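Phosphodiesterase (Salpingoeca rosetta, PDB 7CJ3) is a membrane protein whose transmembrane domain has a microbial-rhodopsin-like fold of packed helices with retinal bound among them. Local coordinates at residues Ile29-Cys34 with Trp134-Pro139; Met129-Trp134 with Leu238-Arg243. One frame throughout, in Å; residues are numbered along the deposited sequence.

In the fold
Both contacts use helix 128-149, and they meet at W134, which belongs to both. Contact 1 joins one side of this helix to helix 17-41 through a small apolar patch that is only partly buried, and contact 2 faces helix 235-245 from a buried position; their centres lie about 15 Å apart. Neither has a hydrogen bond across it, but the chemistry differs. In contact 1 an isoleucine packs on a valine and a tryptophan, whereas contact 2 brings polar groups into proximity, its two arginines bridged by E254 from outside the contact. Retinal touches both, and M129 of contact 2 packs against W32 of contact 1.

Contact 1. Residues Ile29-Cys34 with Trp134-Pro139; sequences IIVWLC and WIITCP. With RET (retinal), chain K.
I136 bridges helix 128-149 and helix 17-41, packing on V31 and W32, while W134, T137 and C138 turn to retinal. W134 opens the segment with its indole laid against the polyene: C12 of retinal stands 3.6 Å above the ring plane, displaced toward the rim, and CD1 of W134 is 3.7 Å from C14. The indole also meets the ring of F236 with the planes at about 60°, and its NE1 makes a weak hydrogen bond to D261.

I136 is the one residue of its segment that reaches across. Its CG1 stands anti to the carbonyl carbon (chi1 -62°), and the extended chain beyond sends CD1 into the angle between V31 and W32. There CD1 of I136 lies 3.7 Å from CA of W32 and 3.8 Å from its CB, and it meets the indole at the edge, close to the ring plane. The I136 and W32 side chains cross at about a right angle. Against V31 the isoleucine slides past in the opposite direction, its CD1 4.1 Å from CG1 of the valine. W32 itself leans on helix 86-111, where its NE1 has a weak hydrogen bond to S105.

OG1 of T137 is hydrogen-bonded to the E133 carbonyl, one turn earlier, and lies 3.9 Å from C15 of retinal. C138 places SG beside C12 and C13 of the polyene. At P139 the ring nitrogen cannot donate to the preceding turn, and the helix kinks there. The retinal-lining side of helix 128-149, third of the seven rhodopsin helices, is the microbial-rhodopsin feature; its other side packs here on an additional N-terminal helix, 17-41.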
# COMPACT_ATOMS: atom_id res chain seq x y z
N ILE B 29 -5.45 -3.83 -21.31
CA ILE B 29 -6.55 -2.88 -20.98
C ILE B 29 -7.81 -3.23 -21.78
O ILE B 29 -8.92 -3.23 -21.19
CB ILE B 29 -6.08 -1.43 -21.21
CG1 ILE B 29 -4.91 -1.07 -20.28
CG2 ILE B 29 -7.23 -0.45 -21.05
CD1 ILE B 29 -3.96 -0.01 -20.86
N ILE B 30 -7.66 -3.57 -23.07
CA ILE B 30 -8.83 -3.83 -23.95
C ILE B 30 -9.52 -5.11 -23.50
O ILE B 30 -10.75 -5.12 -23.42
CB ILE B 30 -8.46 -3.85 -25.44
CG1 ILE B 30 -7.93 -2.49 -25.90
CG2 ILE B 30 -9.67 -4.27 -26.28
CD1 ILE B 30 -7.11 -2.55 -27.16
N VAL B 31 -8.76 -6.15 -23.18
CA VAL B 31 -9.32 -7.46 -22.72
C VAL B 31 -10.08 -7.23 -21.41
O VAL B 31 -11.18 -7.82 -21.21
CB VAL B 31 -8.21 -8.52 -22.55
CG1 VAL B 31 -8.75 -9.79 -21.91
CG2 VAL B 31 -7.52 -8.82 -23.87
N TRP B 32 -9.50 -6.38 -20.56
CA TRP B 32 -10.07 -6.05 -19.23
C TRP B 32 -11.45 -5.38 -19.41
O TRP B 32 -12.45 -5.94 -18.90
CB TRP B 32 -9.10 -5.17 -18.45
CG TRP B 32 -9.54 -5.04 -17.03
CD1 TRP B 32 -9.29 -5.89 -16.00
CD2 TRP B 32 -10.40 -4.01 -16.52
NE1 TRP B 32 -9.91 -5.44 -14.87
CE2 TRP B 32 -10.61 -4.30 -15.16
CE3 TRP B 32 -11.00 -2.88 -17.09
CZ2 TRP B 32 -11.40 -3.49 -14.35
CZ3 TRP B 32 -11.77 -2.07 -16.29
CH2 TRP B 32 -11.97 -2.38 -14.93
N LEU B 33 -11.49 -4.27 -20.15
CA LEU B 33 -12.72 -3.48 -20.42
C LEU B 33 -13.84 -4.36 -20.97
O LEU B 33 -14.99 -4.23 -20.50
CB LEU B 33 -12.37 -2.38 -21.43
CG LEU B 33 -11.56 -1.21 -20.87
CD1 LEU B 33 -10.97 -0.39 -22.01
CD2 LEU B 33 -12.42 -0.36 -19.92
N CYS B 34 -13.53 -5.22 -21.94
CA CYS B 34 -14.53 -6.15 -22.53
C CYS B 34 -15.13 -7.03 -21.43
O CYS B 34 -16.37 -7.15 -21.34
CB CYS B 34 -13.89 -6.99 -23.64
SG CYS B 34 -13.14 -6.00 -24.94
N TRP B 134 -6.34 -11.90 -12.71
CA TRP B 134 -5.31 -12.95 -12.59
C TRP B 134 -4.89 -13.44 -13.99
O TRP B 134 -3.65 -13.55 -14.23
CB TRP B 134 -5.78 -14.10 -11.67
CG TRP B 134 -5.85 -13.74 -10.21
CD1 TRP B 134 -5.50 -12.54 -9.64
CD2 TRP B 134 -6.32 -14.57 -9.13
NE1 TRP B 134 -5.72 -12.58 -8.29
CE2 TRP B 134 -6.21 -13.81 -7.94
CE3 TRP B 134 -6.79 -15.89 -9.03
CZ2 TRP B 134 -6.59 -14.32 -6.70
CZ3 TRP B 134 -7.13 -16.40 -7.79
CH2 TRP B 134 -7.07 -15.60 -6.65
N ILE B 135 -5.85 -13.69 -14.88
CA ILE B 135 -5.58 -14.24 -16.25
C ILE B 135 -4.89 -13.20 -17.14
O ILE B 135 -4.09 -13.63 -18.03
CB ILE B 135 -6.89 -14.77 -16.86
CG1 ILE B 135 -7.24 -16.12 -16.23
CG2 ILE B 135 -6.80 -14.86 -18.39
CD1 ILE B 135 -8.73 -16.49 -16.30
N ILE B 136 -5.15 -11.90 -16.95
CA ILE B 136 -4.44 -10.83 -17.70
C ILE B 136 -3.05 -10.60 -17.11
O ILE B 136 -2.12 -10.38 -17.90
CB ILE B 136 -5.24 -9.53 -17.71
CG1 ILE B 136 -6.59 -9.72 -18.41
CG2 ILE B 136 -4.45 -8.40 -18.33
CD1 ILE B 136 -7.56 -8.59 -18.17
N THR B 137 -2.88 -10.65 -15.78
CA THR B 137 -1.64 -10.21 -15.10
C THR B 137 -0.65 -11.37 -14.83
O THR B 137 0.56 -11.16 -15.03
CB THR B 137 -1.99 -9.48 -13.80
OG1 THR B 137 -2.78 -10.39 -13.02
CG2 THR B 137 -2.75 -8.20 -14.06
N CYS B 138 -1.08 -12.53 -14.36
CA CYS B 138 -0.15 -13.62 -13.96
C CYS B 138 0.68 -14.09 -15.15
O CYS B 138 1.90 -14.27 -15.04
CB CYS B 138 -0.86 -14.82 -13.35
SG CYS B 138 -1.60 -14.41 -11.75
N PRO B 139 0.06 -14.38 -16.31
CA PRO B 139 0.84 -14.71 -17.50
C PRO B 139 1.79 -13.57 -17.91
O PRO B 139 2.84 -13.86 -18.42
CB PRO B 139 -0.22 -15.12 -18.53
CG PRO B 139 -1.40 -15.55 -17.66
CD PRO B 139 -1.39 -14.56 -16.53
C1 RET K . -6.28 -21.22 -7.94
C2 RET K . -7.20 -22.42 -8.15
C3 RET K . -6.82 -23.60 -7.37
C4 RET K . -5.40 -24.02 -7.66
C5 RET K . -4.44 -22.89 -7.91
C6 RET K . -4.80 -21.58 -7.91
C7 RET K . -3.74 -20.56 -7.95
C8 RET K . -3.87 -19.18 -8.09
C9 RET K . -2.84 -18.23 -8.35
C10 RET K . -3.10 -16.85 -8.53
C11 RET K . -2.19 -15.79 -8.61
C12 RET K . -2.43 -14.42 -8.67
C13 RET K . -1.48 -13.39 -8.80
C14 RET K . -1.89 -12.07 -8.94
C15 RET K . -1.12 -11.01 -9.58
C16 RET K . -6.59 -20.28 -9.12
C17 RET K . -6.69 -20.52 -6.63
C18 RET K . -3.03 -23.40 -8.16
C19 RET K . -1.40 -18.64 -8.43
C20 RET K . -0.03 -13.76 -8.74

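Contact 2. Residues Met129-Trp134 with Leu238-Arg243; sequences MRYAEW and LVEFLR. With RET (retinal), chain K.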
# COMPACT_ATOMS: atom_id res chain seq x y z
N MET B 129 -14.18 -11.29 -11.93
CA MET B 129 -13.30 -10.10 -12.11
C MET B 129 -11.91 -10.38 -11.51
O MET B 129 -10.92 -10.11 -12.21
CB MET B 129 -13.92 -8.85 -11.48
CG MET B 129 -13.12 -7.59 -11.73
SD MET B 129 -13.03 -7.05 -13.45
CE MET B 129 -14.54 -6.09 -13.46
N ARG B 130 -11.83 -10.95 -10.31
CA ARG B 130 -10.52 -11.37 -9.73
C ARG B 130 -9.86 -12.37 -10.69
O ARG B 130 -8.70 -12.12 -11.07
CB ARG B 130 -10.63 -11.91 -8.31
CG ARG B 130 -9.27 -12.11 -7.66
CD ARG B 130 -9.35 -12.24 -6.14
NE ARG B 130 -10.39 -13.17 -5.73
CZ ARG B 130 -11.10 -13.10 -4.61
NH1 ARG B 130 -10.86 -12.15 -3.70
NH2 ARG B 130 -12.04 -14.00 -4.37
N TYR B 131 -10.58 -13.42 -11.10
CA TYR B 131 -10.06 -14.42 -12.06
C TYR B 131 -9.62 -13.72 -13.36
O TYR B 131 -8.49 -14.00 -13.83
CB TYR B 131 -11.08 -15.55 -12.28
CG TYR B 131 -11.08 -16.62 -11.22
CD1 TYR B 131 -10.04 -17.56 -11.14
CD2 TYR B 131 -12.12 -16.72 -10.31
CE1 TYR B 131 -10.03 -18.56 -10.17
CE2 TYR B 131 -12.13 -17.72 -9.34
CZ TYR B 131 -11.08 -18.64 -9.27
OH TYR B 131 -11.11 -19.63 -8.31
N ALA B 132 -10.41 -12.78 -13.89
CA ALA B 132 -10.06 -11.98 -15.09
C ALA B 132 -8.75 -11.22 -14.90
O ALA B 132 -7.88 -11.31 -15.75
CB ALA B 132 -11.18 -11.03 -15.42
N GLU B 133 -8.64 -10.44 -13.83
CA GLU B 133 -7.38 -9.78 -13.41
C GLU B 133 -6.19 -10.77 -13.43
O GLU B 133 -5.14 -10.48 -14.05
CB GLU B 133 -7.57 -9.23 -12.00
CG GLU B 133 -6.32 -8.55 -11.47
CD GLU B 133 -5.98 -8.87 -10.02
OE1 GLU B 133 -6.91 -9.08 -9.21
OE2 GLU B 133 -4.76 -8.91 -9.71
N TRP B 134 -6.34 -11.90 -12.71
CA TRP B 134 -5.31 -12.95 -12.59
C TRP B 134 -4.89 -13.44 -13.99
O TRP B 134 -3.65 -13.55 -14.23
CB TRP B 134 -5.78 -14.10 -11.67
CG TRP B 134 -5.85 -13.74 -10.21
CD1 TRP B 134 -5.50 -12.54 -9.64
CD2 TRP B 134 -6.32 -14.57 -9.13
NE1 TRP B 134 -5.72 -12.58 -8.29
CE2 TRP B 134 -6.21 -13.81 -7.94
CE3 TRP B 134 -6.79 -15.89 -9.03
CZ2 TRP B 134 -6.59 -14.32 -6.70
CZ3 TRP B 134 -7.13 -16.40 -7.79
CH2 TRP B 134 -7.07 -15.60 -6.65
N LEU B 238 -3.88 -22.17 -1.33
CA LEU B 238 -4.07 -22.48 0.11
C LEU B 238 -5.40 -21.89 0.57
O LEU B 238 -6.18 -22.62 1.16
CB LEU B 238 -2.89 -21.94 0.92
CG LEU B 238 -2.85 -22.37 2.40
CD1 LEU B 238 -3.14 -23.85 2.60
CD2 LEU B 238 -1.50 -22.07 3.03
N VAL B 239 -5.69 -20.63 0.27
CA VAL B 239 -6.99 -20.00 0.67
C VAL B 239 -8.15 -20.81 0.09
O VAL B 239 -9.10 -21.11 0.84
CB VAL B 239 -7.08 -18.54 0.24
CG1 VAL B 239 -8.47 -17.98 0.55
CG2 VAL B 239 -5.99 -17.72 0.91
N GLU B 240 -8.08 -21.15 -1.19
CA GLU B 240 -9.17 -21.86 -1.90
C GLU B 240 -9.41 -23.22 -1.22
O GLU B 240 -10.57 -23.52 -0.86
CB GLU B 240 -8.87 -21.93 -3.40
CG GLU B 240 -10.08 -21.59 -4.28
CD GLU B 240 -11.16 -20.67 -3.73
OE1 GLU B 240 -12.14 -21.16 -3.11
OE2 GLU B 240 -11.01 -19.43 -3.88
N PHE B 241 -8.36 -24.00 -1.00
CA PHE B 241 -8.42 -25.33 -0.32
C PHE B 241 -9.13 -25.23 1.03
O PHE B 241 -10.08 -25.99 1.26
CB PHE B 241 -7.02 -25.89 -0.06
CG PHE B 241 -7.07 -27.26 0.54
CD1 PHE B 241 -7.46 -28.35 -0.22
CD2 PHE B 241 -6.79 -27.46 1.89
CE1 PHE B 241 -7.51 -29.62 0.33
CE2 PHE B 241 -6.88 -28.73 2.45
CZ PHE B 241 -7.23 -29.81 1.66
N LEU B 242 -8.67 -24.33 1.90
CA LEU B 242 -9.13 -24.16 3.30
C LEU B 242 -10.57 -23.65 3.34
O LEU B 242 -11.29 -24.00 4.31
CB LEU B 242 -8.21 -23.17 4.00
CG LEU B 242 -6.85 -23.73 4.40
CD1 LEU B 242 -5.89 -22.63 4.84
CD2 LEU B 242 -7.01 -24.76 5.50
N ARG B 243 -10.98 -22.81 2.39
CA ARG B 243 -12.35 -22.23 2.40
C ARG B 243 -13.34 -23.26 1.86
O ARG B 243 -14.41 -23.46 2.49
CB ARG B 243 -12.36 -20.92 1.62
CG ARG B 243 -13.70 -20.20 1.72
CD ARG B 243 -13.67 -18.82 1.11
NE ARG B 243 -13.08 -18.74 -0.22
CZ ARG B 243 -12.56 -17.64 -0.77
NH1 ARG B 243 -12.54 -16.49 -0.12
NH2 ARG B 243 -12.04 -17.73 -1.98
C1 RET K . -6.28 -21.22 -7.94
C2 RET K . -7.20 -22.42 -8.15
C3 RET K . -6.82 -23.60 -7.37
C4 RET K . -5.40 -24.02 -7.66
C5 RET K . -4.44 -22.89 -7.91
C6 RET K . -4.80 -21.58 -7.91
C7 RET K . -3.74 -20.56 -7.95
C8 RET K . -3.87 -19.18 -8.09
C9 RET K . -2.84 -18.23 -8.35
C10 RET K . -3.10 -16.85 -8.53
C11 RET K . -2.19 -15.79 -8.61
C12 RET K . -2.43 -14.42 -8.67
C13 RET K . -1.48 -13.39 -8.80
C14 RET K . -1.89 -12.07 -8.94
C15 RET K . -1.12 -11.01 -9.58
C16 RET K . -6.59 -20.28 -9.12
C17 RET K . -6.69 -20.52 -6.63
C18 RET K . -3.03 -23.40 -8.16
C19 RET K . -1.40 -18.64 -8.43
C20 RET K . -0.03 -13.76 -8.74
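R130 and R243 bring their guanidinium groups together between helix 128-149 and helix 235-245, the two NH2 atoms 4.4 Å apart and each placed obliquely to the other group. What gathers them is E254: R130 NH1 forms a salt bridge to its OE2 and R243 NH1 to its OE1. The methylene part of R130 does different work, for its CG lies 3.4 Å above the W134 indole plane, on the face turned from retinal, and the tryptophan is thus held between an arginine chain and the polyene.

CG of Y131 lies beside its backbone N, anti to the carbonyl carbon (chi1 -81°), which carries the ring toward E240, with OH 4.4 Å from OE2. The ring edge meets the C16 methyl of retinal, CE1 being 4.0 Å away. E240 also approaches the ligand, CB to the C17 methyl, before its chain bends at chi2. Its OE2 takes an intrahelical salt bridge from R243 NH2, one turn on, at 2.7 Å: syn, but 25° out of the carboxylate plane and bent at 137°.

E133 follows, its OE2 at the indole edge of W134 and weakly hydrogen-bonded to K265. E254 thus joins the two helices through a third, 250-277, while E240 bridges only R243 and, with R130 further off, probably offsets part of the like charge.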